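Local atomic coordinates of 43.8 kDa insecticidal crystal protein (Bacillus thuringiensis, PDB entry 4JP0), a protein that acts together with Cry34Ab1 as one component of a binary insecticidal toxin active on western corn rootworm, whose larval midgut epithelium is probably the primary target. Residues I58-A63 / C67-V72; Q92-G97 / V101-N106. All blocks are in the same frame, centred on the assembly; numbering follows the deposited sequence.

In the fold
Both contacts lie in the ricin B-type lectin region, on the same side of the centre of this elongated monomer, and illustrate two kinds of pairing in a beta-trefoil, an isolated bridge and a regular antiparallel hairpin. They follow each other in series: interaction 1 (58-63 with 67-72) closes before interaction 2 (92-97 with 101-106) opens. The first is a buried single bridge where strand 56-61 hands over to strand 69-73; the second is a partly buried hairpin of strands 91-96 and 99-104. Their centres lie about 16 Å apart, yet Val-72 packs lightly on Ser-104 and Asn-106, so the two pairings brush against each other at this edge within the lectin-like domain.

Interaction 1: I58-A63 / C67-V72; sequences IITSYA and CKVWNV
Ile-59 lies over one face of the Trp-70 indole, and this pair accounts for much of the surface the two segments share. Ile-59 CG2 stands 3.6 Å from the centroid of the five-membered ring of Trp-70, only 5° off the normal, a CH-pi contact. The other branch reaches the rim of the six-membered ring: with CD1 anti to CA (chi2 179°), Ile-59 CD1 lies 3.7 Å from Trp-70 CE3. The backbones are pinned by two nearly straight bonds, Trp-70 N to Ile-59 O at 2.8 Å and Ser-61 N to Lys-68 O at 2.9 Å. They frame a single bridge, Thr-60 with Val-69; the strand directions differ by 119°, which limits the pairing to that one bridge. One water adds a second, indirect link between Ile-59 and Trp-70, accepting from Ile-59 N and donating to Trp-70 O. Cys-67, another large contributor to the buried surface, closes the turn end: its CA points a hydrogen at Ser-61 O (3.4 Å), while Cys-67 SG lies 3.7 Å from Ala-63 N. Ile-58 CG2 meets Val-69 CG1 at 3.6 Å. Around this junction, strand 43-52 pairs with strand 56-61 and sets Trp-47 edge-to-face against Trp-70, strand 76-80 flanks strand 69-73, and helix 193-199 packs against Cys-67.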
# COMPACT_ATOMS: atom_id res chain seq x y z
N ILE A 58 16.15 4.29 3.58
CA ILE A 58 16.04 5.72 3.86
C ILE A 58 16.57 5.87 5.28
O ILE A 58 16.18 5.09 6.17
CB ILE A 58 14.56 6.18 3.83
CG1 ILE A 58 13.96 5.97 2.43
CG2 ILE A 58 14.49 7.65 4.23
CD1 ILE A 58 14.71 6.76 1.32
N ILE A 59 17.46 6.81 5.51
CA ILE A 59 18.01 7.00 6.86
C ILE A 59 17.35 8.25 7.49
O ILE A 59 17.52 9.41 7.00
CB ILE A 59 19.53 7.20 6.77
CG1 ILE A 59 20.18 6.01 6.02
CG2 ILE A 59 20.12 7.43 8.19
CD1 ILE A 59 21.75 6.12 5.83
N THR A 60 16.61 8.01 8.58
CA THR A 60 15.72 9.03 9.13
C THR A 60 16.18 9.53 10.46
O THR A 60 16.55 8.73 11.32
CB THR A 60 14.34 8.42 9.34
OG1 THR A 60 13.88 7.86 8.09
CG2 THR A 60 13.30 9.49 9.76
N SER A 61 16.18 10.85 10.63
CA SER A 61 16.55 11.42 11.93
C SER A 61 15.45 10.99 12.93
O SER A 61 14.26 11.31 12.78
CB SER A 61 16.63 12.93 11.83
OG SER A 61 17.22 13.45 13.00
N TYR A 62 15.86 10.28 13.98
CA TYR A 62 14.85 9.67 14.84
C TYR A 62 14.27 10.65 15.84
O TYR A 62 14.91 10.97 16.83
CB TYR A 62 15.42 8.43 15.55
CG TYR A 62 14.41 7.71 16.42
CD1 TYR A 62 13.40 6.95 15.85
CD2 TYR A 62 14.45 7.81 17.80
CE1 TYR A 62 12.47 6.27 16.64
CE2 TYR A 62 13.55 7.16 18.59
CZ TYR A 62 12.55 6.41 18.03
OH TYR A 62 11.66 5.72 18.82
N ALA A 63 13.07 11.15 15.55
CA ALA A 63 12.37 12.08 16.44
C ALA A 63 13.22 13.33 16.70
O ALA A 63 13.21 13.90 17.81
CB ALA A 63 12.03 11.42 17.76
N CYS A 67 11.92 14.55 11.80
CA CYS A 67 12.04 13.27 11.13
C CYS A 67 12.38 13.46 9.65
O CYS A 67 11.88 12.73 8.82
CB CYS A 67 10.77 12.42 11.30
SG CYS A 67 10.54 11.92 13.02
N LYS A 68 13.16 14.48 9.34
CA LYS A 68 13.72 14.60 8.00
C LYS A 68 14.77 13.47 7.81
O LYS A 68 15.18 12.80 8.78
CB LYS A 68 14.34 15.97 7.81
CG LYS A 68 13.29 17.12 7.68
CD LYS A 68 14.02 18.43 7.62
CE LYS A 68 13.07 19.62 7.85
NZ LYS A 68 12.14 19.86 6.73
N VAL A 69 15.20 13.25 6.58
CA VAL A 69 16.05 12.13 6.26
C VAL A 69 17.35 12.54 5.60
O VAL A 69 17.47 13.63 5.03
CB VAL A 69 15.31 11.17 5.27
CG1 VAL A 69 13.91 10.77 5.85
CG2 VAL A 69 15.11 11.83 3.92
N TRP A 70 18.34 11.66 5.64
CA TRP A 70 19.62 12.01 5.04
C TRP A 70 19.42 12.35 3.56
O TRP A 70 18.73 11.62 2.81
CB TRP A 70 20.66 10.91 5.20
CG TRP A 70 21.26 10.76 6.58
CD1 TRP A 70 20.77 11.22 7.79
CD2 TRP A 70 22.46 10.07 6.87
NE1 TRP A 70 21.62 10.83 8.81
CE2 TRP A 70 22.66 10.14 8.27
CE3 TRP A 70 23.40 9.41 6.09
CZ2 TRP A 70 23.77 9.57 8.88
CZ3 TRP A 70 24.49 8.83 6.71
CH2 TRP A 70 24.66 8.92 8.09
N ASN A 71 20.07 13.41 3.14
CA ASN A 71 19.85 13.97 1.84
C ASN A 71 21.16 14.50 1.32
O ASN A 71 21.85 15.20 2.02
CB ASN A 71 18.83 15.10 2.02
CG ASN A 71 18.53 15.85 0.73
OD1 ASN A 71 17.62 15.46 -0.03
ND2 ASN A 71 19.21 16.99 0.51
N VAL A 72 21.53 14.11 0.11
CA VAL A 72 22.82 14.49 -0.42
C VAL A 72 22.71 15.69 -1.35
O VAL A 72 21.91 15.69 -2.30
CB VAL A 72 23.44 13.33 -1.21
CG1 VAL A 72 24.80 13.73 -1.83
CG2 VAL A 72 23.57 12.10 -0.31
O HOH W 1 17.77 8.96 3.48

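Interaction 2: Q92-G97 / V101-N106; sequences QIKANG and VIQSDN
Lys-94 and Val-101 face each other as a hydrogen-bonded pair, and their side chains make the close-packed part of this contact. The lysine chain is extended at first, then bends at chi3 (-67°), which lays Lys-94 CE against Val-101 CG1 at 3.6 Å and carries the ammonium to Gln-103. Lys-94 NZ donates to Gln-103 OE1 at 3.0 Å, approaching tilted 28° from the amide plane; Glu-126 holds the same NZ in a salt bridge, so the ammonium has two partners, the carboxylate probably balancing its charge. The other branch of Val-101, CG2, rests against CB and ND2 of Asn-96, whose amide is bonded to Gln-134. Strands 91-96 and 99-104 form an antiparallel beta hairpin in the ricin B-type lectin region, a beta-trefoil. Four backbone bonds hold the ladder, two in the Lys-94 and Val-101 pair and two between Gln-92 and Gln-103, with the non-hydrogen-bonded pair Ile-93 and Ile-102 between them. These isoleucines occupy the other face and barely meet, CG1 to CG1 at 4.5 Å. The side chain of Gln-92 is held more loosely, at the partly exposed side of the hairpin. It runs alongside that of Gln-103, pointing the same way, but the amide planes are 58° apart and Gln-92 OE1 stays 3.7 Å from Gln-103 NE2. A water donates to Ser-104 O and reaches Gln-92 OE1 through a weak bond.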
# COMPACT_ATOMS: atom_id res chain seq x y z
N GLN A 92 22.45 2.48 0.14
CA GLN A 92 22.76 1.06 0.23
C GLN A 92 23.69 0.93 1.41
O GLN A 92 24.52 1.81 1.62
CB GLN A 92 23.48 0.55 -1.03
CG GLN A 92 22.56 0.39 -2.21
CD GLN A 92 23.30 -0.04 -3.45
OE1 GLN A 92 23.24 0.63 -4.47
NE2 GLN A 92 24.04 -1.17 -3.36
N ILE A 93 23.53 -0.12 2.22
CA ILE A 93 24.44 -0.34 3.35
C ILE A 93 25.04 -1.71 3.13
O ILE A 93 24.33 -2.71 3.14
CB ILE A 93 23.66 -0.25 4.66
CG1 ILE A 93 23.05 1.14 4.76
CG2 ILE A 93 24.55 -0.47 5.85
CD1 ILE A 93 22.25 1.32 6.05
N LYS A 94 26.34 -1.75 2.87
CA LYS A 94 27.00 -2.93 2.38
C LYS A 94 27.96 -3.47 3.42
O LYS A 94 28.87 -2.76 3.81
CB LYS A 94 27.82 -2.54 1.13
CG LYS A 94 27.06 -1.71 0.08
CD LYS A 94 27.85 -1.56 -1.27
CE LYS A 94 29.14 -0.71 -1.10
NZ LYS A 94 30.05 -0.72 -2.33
N ALA A 95 27.76 -4.70 3.86
CA ALA A 95 28.68 -5.33 4.80
C ALA A 95 30.09 -5.40 4.21
O ALA A 95 30.27 -5.79 3.03
CB ALA A 95 28.21 -6.74 5.15
N ASN A 96 31.09 -5.03 5.01
CA ASN A 96 32.49 -5.07 4.56
C ASN A 96 33.32 -5.46 5.75
O ASN A 96 33.76 -4.62 6.53
CB ASN A 96 32.94 -3.71 4.01
CG ASN A 96 34.24 -3.78 3.22
OD1 ASN A 96 34.50 -4.76 2.51
ND2 ASN A 96 35.04 -2.73 3.32
N GLY A 97 33.50 -6.76 5.91
CA GLY A 97 34.17 -7.29 7.07
C GLY A 97 33.32 -6.98 8.29
O GLY A 97 32.12 -7.26 8.33
N VAL A 101 29.96 -0.20 4.50
CA VAL A 101 30.15 0.92 3.59
C VAL A 101 28.76 1.46 3.34
O VAL A 101 27.80 0.66 3.11
CB VAL A 101 30.77 0.45 2.25
CG1 VAL A 101 30.74 1.59 1.18
CG2 VAL A 101 32.21 -0.05 2.50
N ILE A 102 28.60 2.78 3.43
CA ILE A 102 27.29 3.40 3.23
C ILE A 102 27.37 4.14 1.92
O ILE A 102 28.14 5.08 1.76
CB ILE A 102 26.90 4.31 4.43
CG1 ILE A 102 26.76 3.46 5.69
CG2 ILE A 102 25.58 5.01 4.13
CD1 ILE A 102 26.70 4.24 7.04
N GLN A 103 26.58 3.69 0.96
CA GLN A 103 26.70 4.22 -0.39
C GLN A 103 25.43 4.95 -0.84
O GLN A 103 24.30 4.44 -0.71
CB GLN A 103 26.98 3.06 -1.32
CG GLN A 103 27.09 3.45 -2.82
CD GLN A 103 27.50 2.26 -3.67
OE1 GLN A 103 28.55 1.66 -3.43
NE2 GLN A 103 26.67 1.92 -4.65
N SER A 104 25.62 6.15 -1.36
CA SER A 104 24.51 6.92 -1.91
C SER A 104 24.02 6.31 -3.25
O SER A 104 24.76 5.59 -3.95
CB SER A 104 24.95 8.38 -2.15
OG SER A 104 23.99 9.08 -2.94
N ASP A 105 22.78 6.60 -3.58
CA ASP A 105 22.24 6.26 -4.90
C ASP A 105 23.14 6.77 -6.03
O ASP A 105 23.16 6.18 -7.10
CB ASP A 105 20.87 6.91 -5.11
CG ASP A 105 20.21 6.39 -6.35
OD1 ASP A 105 20.13 7.12 -7.38
OD2 ASP A 105 19.81 5.21 -6.40
N ASN A 106 23.86 7.86 -5.79
CA ASN A 106 24.75 8.40 -6.81
C ASN A 106 26.07 7.62 -6.96
O ASN A 106 26.92 7.99 -7.77
CB ASN A 106 24.99 9.90 -6.60
CG ASN A 106 25.92 10.20 -5.48
OD1 ASN A 106 26.48 9.29 -4.84
ND2 ASN A 106 26.11 11.48 -5.21
O HOH W 2 24.97 3.35 -5.74